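Side-chain contacts in aminopeptidase-like protein (PDB 5JM6), which is probably a zinc-dependent aminopeptidase of the M18 family, removing residues from the N-terminus of peptides, and assembles as a dodecamer linked to selective autophagy: residues Thr256-Pro259 against Lys260-Lys263; Lys263-Leu266 against Ser267-Leu271. All blocks are in the same frame, centred on the assembly; numbering follows the deposited sequence.

Contact 1: Thr256-Pro259 against Lys260-Lys263; sequences TQPP and KLVK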
loop_
_atom_site.group_PDB
_atom_site.type_symbol
_atom_site.label_atom_id
_atom_site.label_comp_id
_atom_site.label_asym_id
_atom_site.label_seq_id
_atom_site.Cartn_x
_atom_site.Cartn_y
_atom_site.Cartn_z
ATOM N N THR A 256 40.589 -29.439 3.266
ATOM C CA THR A 256 39.371 -28.675 2.988
ATOM C C THR A 256 38.263 -28.946 4.004
ATOM O O THR A 256 37.205 -28.321 3.957
ATOM C CB THR A 256 38.810 -28.971 1.580
ATOM O OG1 THR A 256 38.580 -30.379 1.434
ATOM C CG2 THR A 256 39.775 -28.501 0.506
ATOM N N GLN A 257 38.525 -29.859 4.933
ATOM C CA GLN A 257 37.499 -30.376 5.832
ATOM C C GLN A 257 37.825 -30.042 7.284
ATOM O O GLN A 257 38.963 -29.686 7.593
ATOM C CB GLN A 257 37.366 -31.892 5.656
ATOM C CG GLN A 257 37.227 -32.335 4.212
ATOM C CD GLN A 257 35.859 -32.029 3.642
ATOM O OE1 GLN A 257 34.837 -32.313 4.265
ATOM N NE2 GLN A 257 35.831 -31.431 2.457
ATOM N N PRO A 258 36.821 -30.111 8.176
ATOM C CA PRO A 258 37.130 -29.957 9.601
ATOM C C PRO A 258 38.122 -31.023 10.053
ATOM O O PRO A 258 37.887 -32.204 9.796
ATOM C CB PRO A 258 35.769 -30.141 10.278
ATOM C CG PRO A 258 34.779 -29.758 9.233
ATOM C CD PRO A 258 35.371 -30.217 7.933
ATOM N N PRO A 259 39.216 -30.614 10.717
ATOM C CA PRO A 259 40.292 -31.542 11.086
ATOM C C PRO A 259 39.766 -32.691 11.923
ATOM O O PRO A 259 40.188 -33.840 11.785
ATOM C CB PRO A 259 41.247 -30.673 11.910
ATOM C CG PRO A 259 40.935 -29.273 11.515
ATOM C CD PRO A 259 39.468 -29.252 11.217
ATOM N N LYS A 260 38.817 -32.355 12.783
ATOM C CA LYS A 260 38.266 -33.287 13.742
ATOM C C LYS A 260 37.312 -34.294 13.118
ATOM O O LYS A 260 37.155 -35.404 13.625
ATOM C CB LYS A 260 37.562 -32.513 14.844
ATOM C CG LYS A 260 38.287 -32.655 16.138
ATOM C CD LYS A 260 37.682 -31.860 17.252
ATOM C CE LYS A 260 38.781 -31.533 18.235
ATOM N NZ LYS A 260 38.222 -31.111 19.535
ATOM N N LEU A 261 36.671 -33.899 12.025
ATOM C CA LEU A 261 35.813 -34.814 11.287
ATOM C C LEU A 261 36.670 -35.816 10.525
ATOM O O LEU A 261 36.361 -37.005 10.490
ATOM C CB LEU A 261 34.897 -34.049 10.331
ATOM C CG LEU A 261 33.919 -34.877 9.494
ATOM C CD1 LEU A 261 32.961 -35.657 10.383
ATOM C CD2 LEU A 261 33.153 -33.980 8.535
ATOM N N VAL A 262 37.754 -35.327 9.931
ATOM C CA VAL A 262 38.674 -36.177 9.183
ATOM C C VAL A 262 39.257 -37.276 10.070
ATOM O O VAL A 262 39.257 -38.448 9.692
ATOM C CB VAL A 262 39.818 -35.352 8.558
ATOM C CG1 VAL A 262 40.818 -36.263 7.856
ATOM C CG2 VAL A 262 39.255 -34.324 7.588
ATOM N N LYS A 263 39.743 -36.902 11.252
ATOM C CA LYS A 263 40.292 -37.884 12.183
ATOM C C LYS A 263 39.222 -38.867 12.635
ATOM O O LYS A 263 39.495 -40.053 12.813
ATOM C CB LYS A 263 40.903 -37.211 13.411
ATOM C CG LYS A 263 42.039 -36.252 13.136
ATOM C CD LYS A 263 42.557 -35.695 14.451
ATOM C CE LYS A 263 42.845 -34.211 14.355
ATOM N NZ LYS A 263 43.010 -33.596 15.701
#

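Contact 2: Lys263-Leu266 against Ser267-Leu271; sequences KLIL and SQLGL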
loop_
_atom_site.group_PDB
_atom_site.type_symbol
_atom_site.label_atom_id
_atom_site.label_comp_id
_atom_site.label_asym_id
_atom_site.label_seq_id
_atom_site.Cartn_x
_atom_site.Cartn_y
_atom_site.Cartn_z
ATOM N N LYS A 263 39.743 -36.902 11.252
ATOM C CA LYS A 263 40.292 -37.884 12.183
ATOM C C LYS A 263 39.222 -38.867 12.635
ATOM O O LYS A 263 39.495 -40.053 12.813
ATOM C CB LYS A 263 40.903 -37.211 13.411
ATOM C CG LYS A 263 42.039 -36.252 13.136
ATOM C CD LYS A 263 42.557 -35.695 14.451
ATOM C CE LYS A 263 42.845 -34.211 14.355
ATOM N NZ LYS A 263 43.010 -33.596 15.701
ATOM N N LEU A 264 38.007 -38.365 12.831
ATOM C CA LEU A 264 36.909 -39.218 13.255
ATOM C C LEU A 264 36.595 -40.227 12.156
ATOM O O LEU A 264 36.430 -41.412 12.425
ATOM C CB LEU A 264 35.672 -38.386 13.603
ATOM C CG LEU A 264 34.663 -39.059 14.535
ATOM C CD1 LEU A 264 35.320 -39.392 15.865
ATOM C CD2 LEU A 264 33.444 -38.176 14.748
ATOM N N ILE A 265 36.546 -39.752 10.915
ATOM C CA ILE A 265 36.277 -40.621 9.774
ATOM C C ILE A 265 37.403 -41.641 9.560
ATOM O O ILE A 265 37.136 -42.798 9.234
ATOM C CB ILE A 265 36.063 -39.795 8.482
ATOM C CG1 ILE A 265 34.807 -38.924 8.604
ATOM C CG2 ILE A 265 35.966 -40.700 7.261
ATOM C CD1 ILE A 265 33.540 -39.694 8.923
ATOM N N LEU A 266 38.654 -41.227 9.758
ATOM C CA LEU A 266 39.784 -42.137 9.551
ATOM C C LEU A 266 39.786 -43.304 10.536
ATOM O O LEU A 266 40.167 -44.417 10.177
ATOM C CB LEU A 266 41.122 -41.398 9.653
ATOM C CG LEU A 266 41.614 -40.489 8.524
ATOM C CD1 LEU A 266 42.719 -39.589 9.050
ATOM C CD2 LEU A 266 42.115 -41.299 7.338
ATOM N N SER A 267 39.381 -43.055 11.778
ATOM C CA SER A 267 39.364 -44.122 12.771
ATOM C C SER A 267 38.269 -45.133 12.444
ATOM O O SER A 267 38.473 -46.339 12.583
ATOM C CB SER A 267 39.168 -43.563 14.182
ATOM O OG SER A 267 37.795 -43.512 14.527
ATOM N N GLN A 268 37.114 -44.637 12.002
ATOM C CA GLN A 268 35.997 -45.502 11.623
ATOM C C GLN A 268 36.390 -46.453 10.503
ATOM O O GLN A 268 35.905 -47.581 10.432
ATOM C CB GLN A 268 34.789 -44.678 11.176
ATOM C CG GLN A 268 34.349 -43.608 12.149
ATOM C CD GLN A 268 33.322 -44.101 13.141
ATOM O OE1 GLN A 268 32.559 -45.024 12.855
ATOM N NE2 GLN A 268 33.294 -43.486 14.316
ATOM N N LEU A 269 37.257 -45.983 9.616
ATOM C CA LEU A 269 37.687 -46.796 8.491
ATOM C C LEU A 269 39.022 -47.504 8.749
ATOM O O LEU A 269 39.509 -48.243 7.893
ATOM C CB LEU A 269 37.787 -45.936 7.233
ATOM C CG LEU A 269 36.641 -45.042 6.770
ATOM C CD1 LEU A 269 37.122 -44.159 5.629
ATOM C CD2 LEU A 269 35.451 -45.875 6.336
ATOM N N GLY A 270 39.611 -47.280 9.921
ATOM C CA GLY A 270 40.869 -47.917 10.277
ATOM C C GLY A 270 42.056 -47.447 9.453
ATOM O O GLY A 270 42.883 -48.253 9.024
ATOM N N LEU A 271 42.131 -46.137 9.235
ATOM C CA LEU A 271 43.228 -45.517 8.496
ATOM C C LEU A 271 43.946 -44.479 9.352
ATOM O O LEU A 271 43.348 -43.879 10.243
ATOM C CB LEU A 271 42.715 -44.858 7.216
ATOM C CG LEU A 271 42.285 -45.759 6.063
ATOM C CD1 LEU A 271 40.811 -45.893 6.058
ATOM C CD2 LEU A 271 42.725 -45.154 4.755
#

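Contact 1: Thr256-Pro259 against Lys260-Lys263
The puckered ring of Pro258 meets Leu261 at its rim, CB to CB at 4.0 Å, while loop residue Ser145 also packs against this proline. The neighbouring ring of Pro259, also puckered, turns mostly away from the helix it starts and touches Pro246. The one truly flat group, the amide of Gln257, is reached by a chain that bends at chi2 (-74°), and its NE2 donates to Thr256 OG1 at 3.1 Å, the hydroxyl oxygen lying close to the amide plane. Higher up that chain, Gln257 CB rests on Val262 CG2 at 3.6 Å. With CG1 anti to the backbone N (chi1 176°), Val262 has its other methyl anti to the carbonyl carbon, on the side of the incoming chain. Two carbonyls then begin the helical bonding. Pro258 O accepts Val262 N at 3.1 Å, almost straight on, and Leu261 N more weakly; Pro259 O takes Lys263 N at 3.1 Å, with the aliphatic chain of Lys263 folded over the same oxygen. Apolar Leu261 and Val262 and the aliphatic part of Gln257 suit a buried place against Trp280 of strand 277-286, and Lys260 and Leu261 pack on Leu295 of the second subunit. Pro259 fits the first helical turn, where its phi is already helical and no backbone N-H is required. The arrangement is a helix N-terminus with Pro258 at the N-cap.

Contact 2: Lys263-Leu266 against Ser267-Leu271
Leu266 and Leu271 pair across the end of the helix in a Schellman motif, defined by two backbone bonds and a left-handed Gly270: Leu271 N donates almost linearly to Leu266 O at 2.8 Å, and Gly270 N to Ser267 O at 3.0 Å. The contact between the two leucines is the apolar partner that usually goes with this turn. From Leu266, CB sits 3.4 Å from Leu271 O; CG lies anti to the carbonyl carbon, beside the backbone N (chi1 -75°), and from there CD2 turns back toward Leu271, ending against its CB at 3.6 Å. The two side chains cross at about a right angle. Their branched apolar ends also pack on the sheet, Leu266 on Ile277 and Leu271 on Val182. The chain leaves the helical conformation at Gly270, whose positive phi (68°) is easy for a residue without a side chain. Four residues apart on the helix's sheet-facing side, Ile265 and Leu269 lie side by side, CG2 to CD1 at 4.0 Å, both resting on Val180 and Val195 of the neighbouring strands; beta-branched Ile265 and gamma-branched Leu269 give this face its apolar surface. On the solvent-exposed side, Ser267 uses its short hydroxyl to bond back into the helix: OG donates to Leu264 O at 3.3 Å, approaching tilted 26° from the carbonyl plane.

In the fold
Contacts 1 and 2 are the two ends of one short helix, 259-268, and follow each other along the chain with Lys263 in common; their centres are about 11 Å apart. Contact 1 starts the helix after the loop that follows strand 228-231, and contact 2 ends it before strand 277-286. One side of the helix lies on the six-stranded antiparallel sheet, with Trp280 of strand 277-286 serving both contacts and strands 174-183 and 190-196 joining in at the second. Leu295 of a second subunit touches residues of both, so the helix also contributes to the subunit interface of the dodecamer. Both contacts lie away from the zinc sites.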